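PDB 3TS7: geranyltranstransferase from Methylococcus capsulatus, which probably makes farnesyl diphosphate as a magnesium-dependent prenyl transferase of the FPP/GGPP synthase family, within isoprenoid biosynthesis. Local coordinates for residues S45-Y59 and L72-V84. Numbering follows the deposited sequence.
Sequences SVLGGGKRMRPLLTY and LDGPACAVEFIHV. With PO4 (phosphate ion), chain E; PO4 (phosphate ion), chain F.
Pro55 and Ala76 meet where helix 53-59 runs nearly antiparallel to helix 73-84, axes 8.4 Å apart at 156°, while the end of helix 36-46, at Ser45 and Val46, passes beside Val84. Ala76, with only a methyl, probably allows the close approach: Pro55 CB lies on Ala76 CB, which also sits over one face of the Tyr59 ring, 4.2 Å from its centroid, as a CH-pi contact. The Tyr59 hydroxyl donates to the anti lone pair of Asp73 OD1 (2.7 Å from OH), an oxygen also salt-bridged to Arg19 of helix 5-27. At the other end Val46 CG2 crosses Val84 CG1, and Val46 CG1 reaches the edge of the Phe81 ring.

Between these two ends Glu80 is a buried acid paired with the buried Arg52. Its CG stands anti to the backbone N (chi1 -172°) and the chain then bends, bringing OE2 to Pro55 CD and OE1 to Arg52. Arg52 NH1 meets Glu80 OE1 at 2.9 Å in the guanidinium plane, fastening the glycine-rich turn to helix 73-84; NH1 and NH2 together close that turn by holding Val46 O end-on, and NH2 also salt-bridges Glu21. Water 2 donates to Glu80 OE2 and accepts from Arg54 N and NH2.

The Arg54 guanidinium lies flat on His83, planes 10° apart. From this stack Arg54 NH1 donates to O4 of the chain E phosphate at 2.8 Å, whereas His83 NE2 donates to O1 of the chain F phosphate at 2.7 Å; Lys51 NZ also bonds the latter ion. The phosphates probably come from the crystallisation liquor, yet such a basic cluster is consistent with a diphosphate-binding pocket, as in other prenyl synthases, with Glu80 and water 2 probably helping to orient Arg54 toward the anion.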
ATOM      1  N   SER B  45      -6.692  -1.783  15.492  1.00 48.23           N
ATOM      2  CA  SER B  45      -6.100  -0.499  15.166  1.00 46.11           C
ATOM      3  C   SER B  45      -7.059   0.469  14.469  1.00 47.61           C
ATOM      4  O   SER B  45      -6.991   1.675  14.704  1.00 44.69           O
ATOM      5  CB  SER B  45      -4.847  -0.710  14.343  1.00 46.38           C
ATOM      6  OG  SER B  45      -3.863  -1.384  15.107  1.00 45.34           O
ATOM      7  N   VAL B  46      -7.957  -0.042  13.634  1.00 44.36           N
ATOM      8  CA  VAL B  46      -8.844   0.836  12.867  1.00 43.12           C
ATOM      9  C   VAL B  46     -10.107   1.248  13.619  1.00 46.00           C
ATOM     10  O   VAL B  46     -10.518   2.407  13.558  1.00 46.72           O
ATOM     11  CB  VAL B  46      -9.214   0.220  11.496  1.00 41.24           C
ATOM     12  CG1 VAL B  46     -10.303   1.029  10.780  1.00 35.90           C
ATOM     13  CG2 VAL B  46      -8.003   0.156  10.634  1.00 35.48           C
ATOM     14  N   LEU B  47     -10.715   0.307  14.333  1.00 42.94           N
ATOM     15  CA  LEU B  47     -12.045   0.527  14.874  1.00 48.44           C
ATOM     16  C   LEU B  47     -12.011   1.015  16.314  1.00 48.50           C
ATOM     17  O   LEU B  47     -10.953   1.020  16.951  1.00 52.87           O
ATOM     18  CB  LEU B  47     -12.895  -0.743  14.749  1.00 50.67           C
ATOM     19  CG  LEU B  47     -13.210  -1.222  13.336  1.00 51.21           C
ATOM     20  CD1 LEU B  47     -13.882  -2.583  13.378  1.00 54.80           C
ATOM     21  CD2 LEU B  47     -14.071  -0.204  12.564  1.00 39.86           C
ATOM     22  N   GLY B  48     -13.170   1.438  16.807  1.00 52.00           N
ATOM     23  CA  GLY B  48     -13.323   1.894  18.193  1.00 58.81           C
ATOM     24  C   GLY B  48     -13.045   3.375  18.401  1.00 65.79           C
ATOM     25  O   GLY B  48     -12.681   3.793  19.502  1.00 68.50           O
ATOM     26  N   GLY B  49     -13.216   4.172  17.349  1.00 64.17           N
ATOM     27  CA  GLY B  49     -13.030   5.618  17.447  1.00 65.65           C
ATOM     28  C   GLY B  49     -11.664   6.133  17.019  1.00 67.09           C
ATOM     29  O   GLY B  49     -10.899   5.451  16.325  1.00 68.08           O
ATOM     30  N   GLY B  50     -11.351   7.341  17.475  1.00 64.40           N
ATOM     31  CA  GLY B  50     -10.276   8.149  16.911  1.00 55.07           C
ATOM     32  C   GLY B  50     -10.958   9.384  16.362  1.00 54.67           C
ATOM     33  O   GLY B  50     -12.180   9.389  16.187  1.00 53.19           O
ATOM     34  N   LYS B  51     -10.187  10.428  16.081  1.00 52.77           N
ATOM     35  CA  LYS B  51     -10.768  11.701  15.644  1.00 47.91           C
ATOM     36  C   LYS B  51     -11.416  11.660  14.257  1.00 45.95           C
ATOM     37  O   LYS B  51     -12.336  12.436  13.989  1.00 47.73           O
ATOM     38  CB  LYS B  51      -9.732  12.823  15.718  1.00 48.25           C
ATOM     39  CG  LYS B  51      -9.100  13.000  17.092  1.00 62.02           C
ATOM     40  CD  LYS B  51      -8.195  14.232  17.116  1.00 77.26           C
ATOM     41  CE  LYS B  51      -7.077  14.092  18.143  1.00 77.87           C
ATOM     42  NZ  LYS B  51      -5.947  13.278  17.607  1.00 77.72           N
ATOM     43  N   ARG B  52     -10.955  10.742  13.399  1.00 41.20           N
ATOM     44  CA  ARG B  52     -11.452  10.596  12.010  1.00 38.93           C
ATOM     45  C   ARG B  52     -11.335  11.894  11.216  1.00 42.75           C
ATOM     46  O   ARG B  52     -12.238  12.246  10.452  1.00 35.06           O
ATOM     47  CB  ARG B  52     -12.903  10.064  11.948  1.00 37.57           C
ATOM     48  CG  ARG B  52     -13.196   8.862  12.826  1.00 38.19           C
ATOM     49  CD  ARG B  52     -12.354   7.662  12.437  1.00 45.15           C
ATOM     50  NE  ARG B  52     -12.802   6.429  13.080  1.00 46.61           N
ATOM     51  CZ  ARG B  52     -12.090   5.304  13.131  1.00 44.17           C
ATOM     52  NH1 ARG B  52     -10.884   5.240  12.585  1.00 33.51           N
ATOM     53  NH2 ARG B  52     -12.585   4.234  13.740  1.00 47.11           N
ATOM     54  N   MET B  53     -10.215  12.597  11.393  1.00 38.34           N
ATOM     55  CA  MET B  53     -10.045  13.911  10.788  1.00 37.06           C
ATOM     56  C   MET B  53     -10.095  13.825   9.264  1.00 38.06           C
ATOM     57  O   MET B  53     -10.742  14.646   8.600  1.00 32.79           O
ATOM     58  CB  MET B  53      -8.714  14.534  11.219  1.00 36.80           C
ATOM     59  CG  MET B  53      -8.608  16.025  10.856  1.00 48.73           C
ATOM     60  SD  MET B  53      -6.999  16.613  10.287  1.00 58.36           S
ATOM     61  CE  MET B  53      -5.856  15.962  11.495  1.00 47.90           C
ATOM     62  N   ARG B  54      -9.396  12.841   8.707  1.00 33.84           N
ATOM     63  CA  ARG B  54      -9.369  12.708   7.249  1.00 31.51           C
ATOM     64  C   ARG B  54     -10.734  12.362   6.608  1.00 30.99           C
ATOM     65  O   ARG B  54     -11.087  12.982   5.599  1.00 36.70           O
ATOM     66  CB  ARG B  54      -8.210  11.821   6.785  1.00 37.24           C
ATOM     67  CG  ARG B  54      -6.865  12.470   7.034  1.00 35.82           C
ATOM     68  CD  ARG B  54      -5.831  11.452   7.421  1.00 41.70           C
ATOM     69  NE  ARG B  54      -4.655  12.101   7.986  1.00 39.61           N
ATOM     70  CZ  ARG B  54      -4.482  12.347   9.275  1.00 33.82           C
ATOM     71  NH1 ARG B  54      -3.373  12.943   9.674  1.00 39.39           N
ATOM     72  NH2 ARG B  54      -5.398  11.993  10.162  1.00 39.35           N
ATOM     73  N   PRO B  55     -11.492  11.387   7.174  1.00 35.84           N
ATOM     74  CA  PRO B  55     -12.880  11.168   6.753  1.00 37.07           C
ATOM     75  C   PRO B  55     -13.779  12.381   6.917  1.00 33.69           C
ATOM     76  O   PRO B  55     -14.612  12.623   6.055  1.00 37.43           O
ATOM     77  CB  PRO B  55     -13.357  10.070   7.709  1.00 34.24           C
ATOM     78  CG  PRO B  55     -12.148   9.249   7.889  1.00 39.44           C
ATOM     79  CD  PRO B  55     -11.030  10.255   8.003  1.00 34.04           C
ATOM     80  N   LEU B  56     -13.626  13.116   8.019  1.00 40.43           N
ATOM     81  CA  LEU B  56     -14.427  14.334   8.231  1.00 38.56           C
ATOM     82  C   LEU B  56     -14.169  15.320   7.110  1.00 35.93           C
ATOM     83  O   LEU B  56     -15.112  15.864   6.543  1.00 31.11           O
ATOM     84  CB  LEU B  56     -14.127  14.979   9.574  1.00 36.51           C
ATOM     85  CG  LEU B  56     -14.642  14.273  10.824  1.00 45.33           C
ATOM     86  CD1 LEU B  56     -14.052  14.928  12.068  1.00 46.16           C
ATOM     87  CD2 LEU B  56     -16.147  14.263  10.869  1.00 41.15           C
ATOM     88  N   LEU B  57     -12.896  15.514   6.762  1.00 34.37           N
ATOM     89  CA  LEU B  57     -12.549  16.325   5.599  1.00 33.99           C
ATOM     90  C   LEU B  57     -13.183  15.806   4.314  1.00 36.44           C
ATOM     91  O   LEU B  57     -13.674  16.592   3.527  1.00 33.71           O
ATOM     92  CB  LEU B  57     -11.037  16.414   5.423  1.00 35.67           C
ATOM     93  CG  LEU B  57     -10.369  17.328   6.449  1.00 44.36           C
ATOM     94  CD1 LEU B  57      -8.869  17.095   6.425  1.00 33.18           C
ATOM     95  CD2 LEU B  57     -10.717  18.784   6.144  1.00 41.71           C
ATOM     96  N   THR B  58     -13.168  14.487   4.092  1.00 31.07           N
ATOM     97  CA  THR B  58     -13.822  13.929   2.901  1.00 31.11           C
ATOM     98  C   THR B  58     -15.344  14.207   2.913  1.00 28.88           C
ATOM     99  O   THR B  58     -15.888  14.731   1.937  1.00 33.75           O
ATOM    100  CB  THR B  58     -13.540  12.415   2.749  1.00 32.10           C
ATOM    101  OG1 THR B  58     -12.118  12.213   2.680  1.00 30.79           O
ATOM    102  CG2 THR B  58     -14.166  11.889   1.465  1.00 30.71           C
ATOM    103  N   TYR B  59     -16.004  13.869   4.014  1.00 28.91           N
ATOM    104  CA  TYR B  59     -17.448  14.062   4.110  1.00 36.58           C
ATOM    105  C   TYR B  59     -17.818  15.552   4.055  1.00 36.69           C
ATOM    106  O   TYR B  59     -18.745  15.933   3.351  1.00 32.41           O
ATOM    107  CB  TYR B  59     -18.005  13.415   5.379  1.00 40.14           C
ATOM    108  CG  TYR B  59     -18.053  11.883   5.376  1.00 37.16           C
ATOM    109  CD1 TYR B  59     -18.694  11.172   4.351  1.00 39.86           C
ATOM    110  CD2 TYR B  59     -17.493  11.161   6.428  1.00 39.80           C
ATOM    111  CE1 TYR B  59     -18.749   9.764   4.375  1.00 38.43           C
ATOM    112  CE2 TYR B  59     -17.541   9.776   6.463  1.00 42.35           C
ATOM    113  CZ  TYR B  59     -18.173   9.086   5.439  1.00 39.57           C
ATOM    114  OH  TYR B  59     -18.193   7.715   5.520  1.00 41.77           O
ATOM    115  N   LEU B  72     -19.053   8.776  -0.976  1.00 34.03           N
ATOM    116  CA  LEU B  72     -17.894   9.227  -0.204  1.00 37.29           C
ATOM    117  C   LEU B  72     -17.447   8.250   0.861  1.00 34.96           C
ATOM    118  O   LEU B  72     -16.330   8.369   1.326  1.00 35.00           O
ATOM    119  CB  LEU B  72     -18.162  10.596   0.449  1.00 34.87           C
ATOM    120  CG  LEU B  72     -18.516  11.769  -0.474  1.00 38.51           C
ATOM    121  CD1 LEU B  72     -18.985  12.934   0.361  1.00 45.19           C
ATOM    122  CD2 LEU B  72     -17.374  12.183  -1.390  1.00 37.78           C
ATOM    123  N   ASP B  73     -18.301   7.287   1.231  1.00 34.89           N
ATOM    124  CA  ASP B  73     -17.936   6.260   2.193  1.00 36.18           C
ATOM    125  C   ASP B  73     -16.638   5.525   1.831  1.00 35.25           C
ATOM    126  O   ASP B  73     -15.758   5.408   2.666  1.00 39.34           O
ATOM    127  CB  ASP B  73     -19.071   5.245   2.395  1.00 38.44           C
ATOM    128  CG  ASP B  73     -20.285   5.843   3.093  1.00 45.81           C
ATOM    129  OD1 ASP B  73     -20.127   6.640   4.038  1.00 47.84           O
ATOM    130  OD2 ASP B  73     -21.410   5.501   2.704  1.00 41.22           O
ATOM    131  N   GLY B  74     -16.543   5.054   0.590  1.00 37.59           N
ATOM    132  CA  GLY B  74     -15.366   4.363   0.077  1.00 36.07           C
ATOM    133  C   GLY B  74     -14.092   5.187   0.162  1.00 38.03           C
ATOM    134  O   GLY B  74     -13.143   4.762   0.822  1.00 35.16           O
ATOM    135  N   PRO B  75     -14.076   6.385  -0.467  1.00 37.23           N
ATOM    136  CA  PRO B  75     -12.888   7.248  -0.350  1.00 34.72           C
ATOM    137  C   PRO B  75     -12.548   7.647   1.084  1.00 31.90           C
ATOM    138  O   PRO B  75     -11.369   7.711   1.410  1.00 37.28           O
ATOM    139  CB  PRO B  75     -13.264   8.453  -1.202  1.00 32.64           C
ATOM    140  CG  PRO B  75     -14.128   7.885  -2.233  1.00 33.72           C
ATOM    141  CD  PRO B  75     -14.998   6.926  -1.481  1.00 27.69           C
ATOM    142  N   ALA B  76     -13.550   7.849   1.946  1.00 32.18           N
ATOM    143  CA  ALA B  76     -13.293   8.196   3.354  1.00 31.64           C
ATOM    144  C   ALA B  76     -12.609   7.055   4.097  1.00 38.75           C
ATOM    145  O   ALA B  76     -11.665   7.290   4.846  1.00 38.61           O
ATOM    146  CB  ALA B  76     -14.566   8.634   4.084  1.00 28.75           C
ATOM    147  N   CYS B  77     -13.074   5.822   3.878  1.00 35.74           N
ATOM    148  CA  CYS B  77     -12.423   4.647   4.459  1.00 33.94           C
ATOM    149  C   CYS B  77     -11.015   4.429   3.932  1.00 26.30           C
ATOM    150  O   CYS B  77     -10.166   3.998   4.693  1.00 33.55           O
ATOM    151  CB  CYS B  77     -13.228   3.374   4.174  1.00 40.59           C
ATOM    152  SG  CYS B  77     -14.793   3.326   5.017  1.00 43.19           S
ATOM    153  N   ALA B  78     -10.813   4.670   2.626  1.00 32.40           N
ATOM    154  CA  ALA B  78      -9.519   4.497   1.954  1.00 32.82           C
ATOM    155  C   ALA B  78      -8.467   5.389   2.577  1.00 36.97           C
ATOM    156  O   ALA B  78      -7.367   4.913   2.879  1.00 31.30           O
ATOM    157  CB  ALA B  78      -9.621   4.782   0.453  1.00 30.91           C
ATOM    158  N   VAL B  79      -8.793   6.673   2.784  1.00 29.85           N
ATOM    159  CA  VAL B  79      -7.805   7.569   3.415  1.00 37.69           C
ATOM    160  C   VAL B  79      -7.565   7.220   4.865  1.00 28.62           C
ATOM    161  O   VAL B  79      -6.452   7.363   5.343  1.00 36.18           O
ATOM    162  CB  VAL B  79      -8.102   9.103   3.267  1.00 30.63           C
ATOM    163  CG1 VAL B  79      -7.903   9.547   1.845  1.00 39.61           C
ATOM    164  CG2 VAL B  79      -9.500   9.468   3.787  1.00 34.33           C
ATOM    165  N   GLU B  80      -8.598   6.744   5.562  1.00 34.17           N
ATOM    166  CA  GLU B  80      -8.449   6.357   6.959  1.00 30.47           C
ATOM    167  C   GLU B  80      -7.621   5.076   7.141  1.00 40.36           C
ATOM    168  O   GLU B  80      -6.864   4.969   8.120  1.00 36.63           O
ATOM    169  CB  GLU B  80      -9.813   6.215   7.649  1.00 32.38           C
ATOM    170  CG  GLU B  80      -9.760   5.991   9.156  1.00 35.70           C
ATOM    171  CD  GLU B  80      -9.253   7.203   9.944  1.00 45.62           C
ATOM    172  OE1 GLU B  80      -9.300   7.173  11.191  1.00 44.67           O
ATOM    173  OE2 GLU B  80      -8.804   8.188   9.334  1.00 39.96           O
ATOM    174  N   PHE B  81      -7.775   4.125   6.212  1.00 36.87           N
ATOM    175  CA  PHE B  81      -6.954   2.909   6.201  1.00 33.26           C
ATOM    176  C   PHE B  81      -5.474   3.275   6.070  1.00 35.85           C
ATOM    177  O   PHE B  81      -4.645   2.759   6.822  1.00 37.46           O
ATOM    178  CB  PHE B  81      -7.357   1.952   5.055  1.00 29.69           C
ATOM    179  CG  PHE B  81      -8.634   1.163   5.307  1.00 31.77           C
ATOM    180  CD1 PHE B  81      -9.114   0.952   6.599  1.00 30.09           C
ATOM    181  CD2 PHE B  81      -9.308   0.562   4.243  1.00 42.03           C
ATOM    182  CE1 PHE B  81     -10.291   0.186   6.825  1.00 36.28           C
ATOM    183  CE2 PHE B  81     -10.484  -0.195   4.458  1.00 35.23           C
ATOM    184  CZ  PHE B  81     -10.973  -0.370   5.750  1.00 35.25           C
ATOM    185  N   ILE B  82      -5.162   4.172   5.127  1.00 30.56           N
ATOM    186  CA  ILE B  82      -3.797   4.638   4.910  1.00 34.91           C
ATOM    187  C   ILE B  82      -3.260   5.282   6.177  1.00 35.36           C
ATOM    188  O   ILE B  82      -2.179   4.905   6.643  1.00 36.48           O
ATOM    189  CB  ILE B  82      -3.668   5.614   3.711  1.00 33.09           C
ATOM    190  CG1 ILE B  82      -3.980   4.917   2.384  1.00 35.78           C
ATOM    191  CG2 ILE B  82      -2.256   6.182   3.616  1.00 34.01           C
ATOM    192  CD1 ILE B  82      -2.978   3.824   1.970  1.00 42.56           C
ATOM    193  N   HIS B  83      -4.035   6.208   6.746  1.00 35.45           N
ATOM    194  CA  HIS B  83      -3.664   6.891   8.005  1.00 35.55           C
ATOM    195  C   HIS B  83      -3.326   5.886   9.115  1.00 40.39           C
ATOM    196  O   HIS B  83      -2.252   5.961   9.718  1.00 40.79           O
ATOM    197  CB  HIS B  83      -4.778   7.849   8.445  1.00 33.37           C
ATOM    198  CG  HIS B  83      -4.591   8.410   9.821  1.00 39.71           C
ATOM    199  ND1 HIS B  83      -3.523   9.216  10.158  1.00 40.54           N
ATOM    200  CD2 HIS B  83      -5.325   8.269  10.950  1.00 38.82           C
ATOM    201  CE1 HIS B  83      -3.597   9.530  11.438  1.00 34.39           C
ATOM    202  NE2 HIS B  83      -4.688   8.979  11.939  1.00 41.32           N
ATOM    203  N   VAL B  84      -4.220   4.924   9.347  1.00 38.46           N
ATOM    204  CA  VAL B  84      -4.007   3.903  10.383  1.00 41.39           C
ATOM    205  C   VAL B  84      -2.778   3.023  10.102  1.00 36.87           C
ATOM    206  O   VAL B  84      -1.974   2.785  10.999  1.00 41.23           O
ATOM    207  CB  VAL B  84      -5.277   3.059  10.673  1.00 41.54           C
ATOM    208  CG1 VAL B  84      -4.964   1.891  11.639  1.00 39.15           C
ATOM    209  CG2 VAL B  84      -6.373   3.945  11.281  1.00 39.71           C
TER
HETATM  210  P   PO4 E 323      -4.238  13.154  13.683  1.00 76.11           P
HETATM  211  O1  PO4 E 323      -3.856  11.767  14.152  1.00 77.88           O
HETATM  212  O2  PO4 E 323      -5.725  13.243  13.438  1.00 77.28           O
HETATM  213  O3  PO4 E 323      -3.879  14.157  14.744  1.00 70.24           O
HETATM  214  O4  PO4 E 323      -3.486  13.455  12.409  1.00 62.99           O
HETATM  215  P   PO4 F 324      -6.240   9.551  15.149  1.00 79.55           P
HETATM  216  O1  PO4 F 324      -6.714   9.106  13.790  1.00 78.79           O
HETATM  217  O2  PO4 F 324      -6.543  11.018  15.329  1.00 95.65           O
HETATM  218  O3  PO4 F 324      -6.972   8.780  16.220  1.00 88.82           O
HETATM  219  O4  PO4 F 324      -4.761   9.301  15.261  1.00 77.12           O
HETATM  220  O   HOH W   1      -9.072   8.951  13.380  1.00 42.44           O
HETATM  221  O   HOH W   2      -7.885  10.554  10.037  1.00 34.01           O